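Local coordinates for RNA-binding protein RO60 (Deinococcus radiodurans, PDB 2NVO) that binds several small RNAs that accumulate during recovery from ultraviolet irradiation and contributes to the resistance of the bacterium to that radiation, at residues Glu413-Leu418 / Ala444-Trp449; Asp458-Tyr463 / Asp480-Lys485. All blocks are in the same frame, centred on the assembly; numbering follows the deposited sequence.

Contact 1: residues Glu413-Leu418 / Ala444-Trp449; sequences EQFRPL and AQPILW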
# COMPACT_ATOMS: atom_id res chain seq x y z
N GLU A 413 -26.88 16.36 15.76
CA GLU A 413 -27.85 16.70 16.82
C GLU A 413 -28.34 15.41 17.44
O GLU A 413 -28.27 15.19 18.66
CB GLU A 413 -29.05 17.46 16.23
CG GLU A 413 -28.73 18.32 15.01
CD GLU A 413 -28.83 17.56 13.69
OE1 GLU A 413 -29.67 16.63 13.60
OE2 GLU A 413 -28.09 17.90 12.74
N GLN A 414 -28.82 14.53 16.58
CA GLN A 414 -29.00 13.15 16.96
C GLN A 414 -28.46 12.28 15.84
O GLN A 414 -28.06 12.79 14.79
CB GLN A 414 -30.48 12.85 17.21
CG GLN A 414 -31.42 13.69 16.41
CD GLN A 414 -32.61 14.12 17.23
OE1 GLN A 414 -32.72 13.76 18.41
NE2 GLN A 414 -33.50 14.90 16.63
N PHE A 415 -28.42 10.98 16.08
CA PHE A 415 -27.91 10.04 15.10
C PHE A 415 -28.89 9.94 13.96
O PHE A 415 -30.01 9.47 14.13
CB PHE A 415 -27.68 8.67 15.73
CG PHE A 415 -26.88 7.74 14.87
CD1 PHE A 415 -25.50 7.92 14.75
CD2 PHE A 415 -27.50 6.72 14.17
CE1 PHE A 415 -24.76 7.07 13.96
CE2 PHE A 415 -26.76 5.86 13.38
CZ PHE A 415 -25.39 6.04 13.26
N ARG A 416 -28.49 10.41 12.79
CA ARG A 416 -29.45 10.57 11.72
C ARG A 416 -28.78 10.37 10.38
O ARG A 416 -27.56 10.38 10.28
CB ARG A 416 -30.06 11.97 11.77
CG ARG A 416 -29.06 13.07 11.48
CD ARG A 416 -29.75 14.34 11.04
NE ARG A 416 -28.84 15.48 11.05
CZ ARG A 416 -28.10 15.86 10.01
NH1 ARG A 416 -28.15 15.19 8.87
NH2 ARG A 416 -27.31 16.91 10.13
N PRO A 417 -29.59 10.19 9.33
CA PRO A 417 -29.10 10.04 7.96
C PRO A 417 -28.50 11.34 7.49
O PRO A 417 -28.97 12.41 7.89
CB PRO A 417 -30.38 9.75 7.16
CG PRO A 417 -31.37 9.27 8.15
CD PRO A 417 -31.05 10.01 9.41
N LEU A 418 -27.46 11.25 6.67
CA LEU A 418 -26.81 12.45 6.15
C LEU A 418 -27.41 12.80 4.79
O LEU A 418 -27.27 13.91 4.31
CB LEU A 418 -25.29 12.23 6.02
CG LEU A 418 -24.36 12.70 7.16
CD1 LEU A 418 -25.05 12.84 8.51
CD2 LEU A 418 -23.06 11.89 7.26
N ALA A 444 -20.63 2.36 19.18
CA ALA A 444 -21.65 1.35 19.45
C ALA A 444 -22.98 1.78 18.84
O ALA A 444 -23.81 0.95 18.46
CB ALA A 444 -21.80 1.12 20.96
N GLN A 445 -23.16 3.08 18.74
CA GLN A 445 -24.46 3.65 18.44
C GLN A 445 -25.07 3.30 17.05
O GLN A 445 -26.29 3.10 16.94
CB GLN A 445 -24.41 5.16 18.68
CG GLN A 445 -25.72 5.86 18.44
CD GLN A 445 -25.69 7.31 18.88
OE1 GLN A 445 -24.62 7.93 18.94
NE2 GLN A 445 -26.85 7.85 19.20
N PRO A 446 -24.24 3.23 15.99
CA PRO A 446 -24.79 2.83 14.69
C PRO A 446 -25.35 1.42 14.76
O PRO A 446 -26.35 1.13 14.10
CB PRO A 446 -23.56 2.83 13.76
CG PRO A 446 -22.56 3.76 14.42
CD PRO A 446 -22.79 3.55 15.92
N ILE A 447 -24.70 0.56 15.54
CA ILE A 447 -25.11 -0.83 15.66
C ILE A 447 -26.37 -0.97 16.50
O ILE A 447 -27.27 -1.75 16.18
CB ILE A 447 -23.99 -1.68 16.26
CG1 ILE A 447 -22.71 -1.49 15.46
CG2 ILE A 447 -24.39 -3.17 16.30
CD1 ILE A 447 -21.48 -1.91 16.20
N LEU A 448 -26.43 -0.22 17.60
CA LEU A 448 -27.65 -0.16 18.40
C LEU A 448 -28.80 0.39 17.54
O LEU A 448 -29.91 -0.16 17.55
CB LEU A 448 -27.42 0.71 19.63
CG LEU A 448 -26.35 0.31 20.65
CD1 LEU A 448 -26.16 1.43 21.66
CD2 LEU A 448 -26.70 -1.01 21.38
N TRP A 449 -28.53 1.46 16.80
CA TRP A 449 -29.56 2.09 15.98
C TRP A 449 -30.12 1.13 14.94
O TRP A 449 -31.33 1.04 14.77
CB TRP A 449 -29.02 3.33 15.29
CG TRP A 449 -30.02 4.02 14.39
CD1 TRP A 449 -30.96 4.94 14.76
CD2 TRP A 449 -30.14 3.88 12.97
NE1 TRP A 449 -31.67 5.36 13.67
CE2 TRP A 449 -31.20 4.73 12.55
CE3 TRP A 449 -29.47 3.10 12.00
CZ2 TRP A 449 -31.61 4.82 11.22
CZ3 TRP A 449 -29.88 3.20 10.67
CH2 TRP A 449 -30.93 4.06 10.29

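Contact 2: residues Asp458-Tyr463 / Asp480-Lys485; sequences DTFVVY and DQYAQK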
# COMPACT_ATOMS: atom_id res chain seq x y z
N ASP A 458 -24.52 -5.77 6.99
CA ASP A 458 -23.41 -6.70 7.08
C ASP A 458 -22.16 -6.03 7.69
O ASP A 458 -21.46 -6.62 8.52
CB ASP A 458 -23.03 -7.22 5.70
CG ASP A 458 -24.15 -7.98 5.03
OD1 ASP A 458 -24.73 -8.84 5.72
OD2 ASP A 458 -24.44 -7.70 3.85
N THR A 459 -21.89 -4.80 7.25
CA THR A 459 -20.63 -4.13 7.61
C THR A 459 -20.89 -2.72 8.13
O THR A 459 -21.46 -1.90 7.42
CB THR A 459 -19.75 -3.99 6.36
OG1 THR A 459 -19.72 -5.25 5.65
CG2 THR A 459 -18.33 -3.57 6.75
N PHE A 460 -20.53 -2.46 9.38
CA PHE A 460 -20.65 -1.11 9.93
C PHE A 460 -19.28 -0.45 9.79
O PHE A 460 -18.28 -1.09 10.07
CB PHE A 460 -21.01 -1.18 11.42
CG PHE A 460 -22.44 -1.64 11.69
CD1 PHE A 460 -23.47 -0.72 11.80
CD2 PHE A 460 -22.73 -2.99 11.81
CE1 PHE A 460 -24.77 -1.15 12.05
CE2 PHE A 460 -24.03 -3.42 12.08
CZ PHE A 460 -25.04 -2.51 12.18
N VAL A 461 -19.22 0.80 9.32
CA VAL A 461 -17.94 1.50 9.24
C VAL A 461 -18.08 2.88 9.87
O VAL A 461 -18.95 3.65 9.49
CB VAL A 461 -17.43 1.70 7.79
CG1 VAL A 461 -16.02 2.33 7.82
CG2 VAL A 461 -17.37 0.37 7.06
N VAL A 462 -17.24 3.17 10.85
CA VAL A 462 -17.26 4.47 11.50
C VAL A 462 -16.06 5.27 11.02
O VAL A 462 -14.95 4.77 11.04
CB VAL A 462 -17.20 4.33 13.03
CG1 VAL A 462 -16.97 5.73 13.70
CG2 VAL A 462 -18.48 3.66 13.54
N TYR A 463 -16.30 6.51 10.61
CA TYR A 463 -15.20 7.38 10.21
C TYR A 463 -15.08 8.53 11.21
O TYR A 463 -16.04 9.26 11.45
CB TYR A 463 -15.43 7.91 8.80
CG TYR A 463 -15.09 6.91 7.72
CD1 TYR A 463 -13.76 6.67 7.37
CD2 TYR A 463 -16.09 6.20 7.05
CE1 TYR A 463 -13.43 5.75 6.38
CE2 TYR A 463 -15.77 5.27 6.05
CZ TYR A 463 -14.44 5.06 5.71
OH TYR A 463 -14.10 4.15 4.73
N ASP A 480 -23.23 -8.14 19.67
CA ASP A 480 -23.94 -9.30 20.21
C ASP A 480 -25.45 -9.12 20.16
O ASP A 480 -26.16 -10.00 19.70
CB ASP A 480 -23.50 -9.57 21.65
CG ASP A 480 -22.04 -9.97 21.76
OD1 ASP A 480 -21.48 -10.45 20.75
OD2 ASP A 480 -21.46 -9.80 22.85
N GLN A 481 -25.92 -7.98 20.66
CA GLN A 481 -27.34 -7.65 20.64
C GLN A 481 -27.93 -7.63 19.24
O GLN A 481 -29.06 -8.08 19.04
CB GLN A 481 -27.61 -6.33 21.38
CG GLN A 481 -27.43 -6.44 22.88
CD GLN A 481 -27.63 -5.12 23.60
OE1 GLN A 481 -28.05 -4.13 23.01
NE2 GLN A 481 -27.33 -5.11 24.89
N TYR A 482 -27.17 -7.16 18.26
CA TYR A 482 -27.64 -7.15 16.87
C TYR A 482 -27.82 -8.58 16.38
O TYR A 482 -28.86 -8.92 15.82
CB TYR A 482 -26.66 -6.41 15.95
CG TYR A 482 -27.16 -6.26 14.53
CD1 TYR A 482 -27.76 -5.09 14.09
CD2 TYR A 482 -27.03 -7.30 13.63
CE1 TYR A 482 -28.22 -4.97 12.77
CE2 TYR A 482 -27.47 -7.20 12.33
CZ TYR A 482 -28.07 -6.04 11.91
OH TYR A 482 -28.51 -5.98 10.60
N ALA A 483 -26.80 -9.40 16.59
CA ALA A 483 -26.86 -10.80 16.18
C ALA A 483 -28.05 -11.47 16.84
O ALA A 483 -28.79 -12.19 16.18
CB ALA A 483 -25.58 -11.51 16.58
N GLN A 484 -28.25 -11.21 18.13
CA GLN A 484 -29.36 -11.81 18.86
C GLN A 484 -30.74 -11.42 18.34
O GLN A 484 -31.67 -12.22 18.38
CB GLN A 484 -29.26 -11.51 20.36
CG GLN A 484 -28.43 -12.53 21.12
CD GLN A 484 -27.69 -11.95 22.31
OE1 GLN A 484 -28.04 -10.88 22.83
NE2 GLN A 484 -26.64 -12.65 22.74
N LYS A 485 -30.88 -10.18 17.87
CA LYS A 485 -32.17 -9.69 17.43
C LYS A 485 -32.42 -9.93 15.95
O LYS A 485 -33.56 -10.10 15.53
CB LYS A 485 -32.33 -8.20 17.75
CG LYS A 485 -33.46 -7.57 16.97
CD LYS A 485 -33.87 -6.23 17.52
CE LYS A 485 -35.14 -5.76 16.84
NZ LYS A 485 -35.56 -4.41 17.29

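Contact 1: residues Glu413-Leu418 / Ala444-Trp449
OE2 of E413 receives NH2 of R416 at 2.9 Å on one side of the edge strand 415-417, while F415, the residue before R416, turns its ring the other way onto Q445, P446 and W449. The setting is the von Willebrand factor A fold, in which this short strand runs antiparallel to strand 405-411 at the border of the sheet and helix 445-452 lies across one face. R416 grips the carboxylate side-on: its NE reaches OE1 of E413, also at 2.9 Å, and both oxygens use their syn lone pairs. NH1 of R416 takes O of P417 at 3.1 Å, so all three guanidinium nitrogens have a partner, which should restrain the flat group from turning.

No hydrogen bond crosses the interface; it is held by aromatic and van der Waals contacts, one of them with an amide. With CG anti to the backbone N (chi1 -167°), F415 sends its ring out to the helix, where its edge, at CD2 and CE2, is turned to the face of the five-membered ring of W449, planes 62° apart and centroids separated by 5.2 Å. Q445 runs past the phenyl ring in the opposite sense, CG over one face and the amide plane tilted only 21° from the ring. F411 adds a second edge-to-face partner from the neighbouring strand. CZ of F415, at the far end, meets P446 CB at 3.7 Å.

Contact 2: residues Asp458-Tyr463 / Asp480-Lys485
F460 and Y482 carry this contact as a T-shaped aromatic pair within a beta-alpha-beta unit, strand 459-464, helix 475-486 and strand 491-496, of the von Willebrand factor A domain. The edge of F460 points at the face of Y482; the planes stand 84° apart, almost perpendicular, and the centroids are 5.8 Å from each other. Between the rings the nearest atoms are F460 CZ and Y482 CE1, 4.1 Å apart. Both rings are buried, yet the two segments cover little of one another, and this one ring pair is their meeting point. The first torsions direct each ring toward the other segment. The F460 ring leaves the strand beside its backbone N, opposite the carbonyl carbon (chi1 -71°), whereas on the helix Y482 has CG anti to the backbone N (chi1 -175°).

Apolar neighbours complete the packing: I447 and A450 of helix 445-452 touch F460, A451 touches Y482, and P490, just ahead of strand 491-496, lies against both rings.

Polar bonds hold the hydroxyl of Y482, and with it the far end of the ring, in place. Both partners are backbone groups in the link leading into strand 459-464: Y482 OH is hydrogen-bonded to the carbonyl O of L455 and to N of V457.

Helix 445-452 joins the two contacts: it supplies one half of contact 1, and its I447 fits against both aromatic residues of contact 2. P446 O also comes within 3.5 Å of F460 CE1. Both contacts pack a helix against the same sheet, but at different depths. Contact 1 sits at the antiparallel border strand, is partly open to solvent, buries the larger area and has a salt bridge on the strand's outward side. Contact 2 belongs to the parallel interior of the sheet and is wholly buried; there the two segments meet through one nearly perpendicular ring pair, with the one phenol hydroxyl satisfied by backbone groups instead of charged side chains.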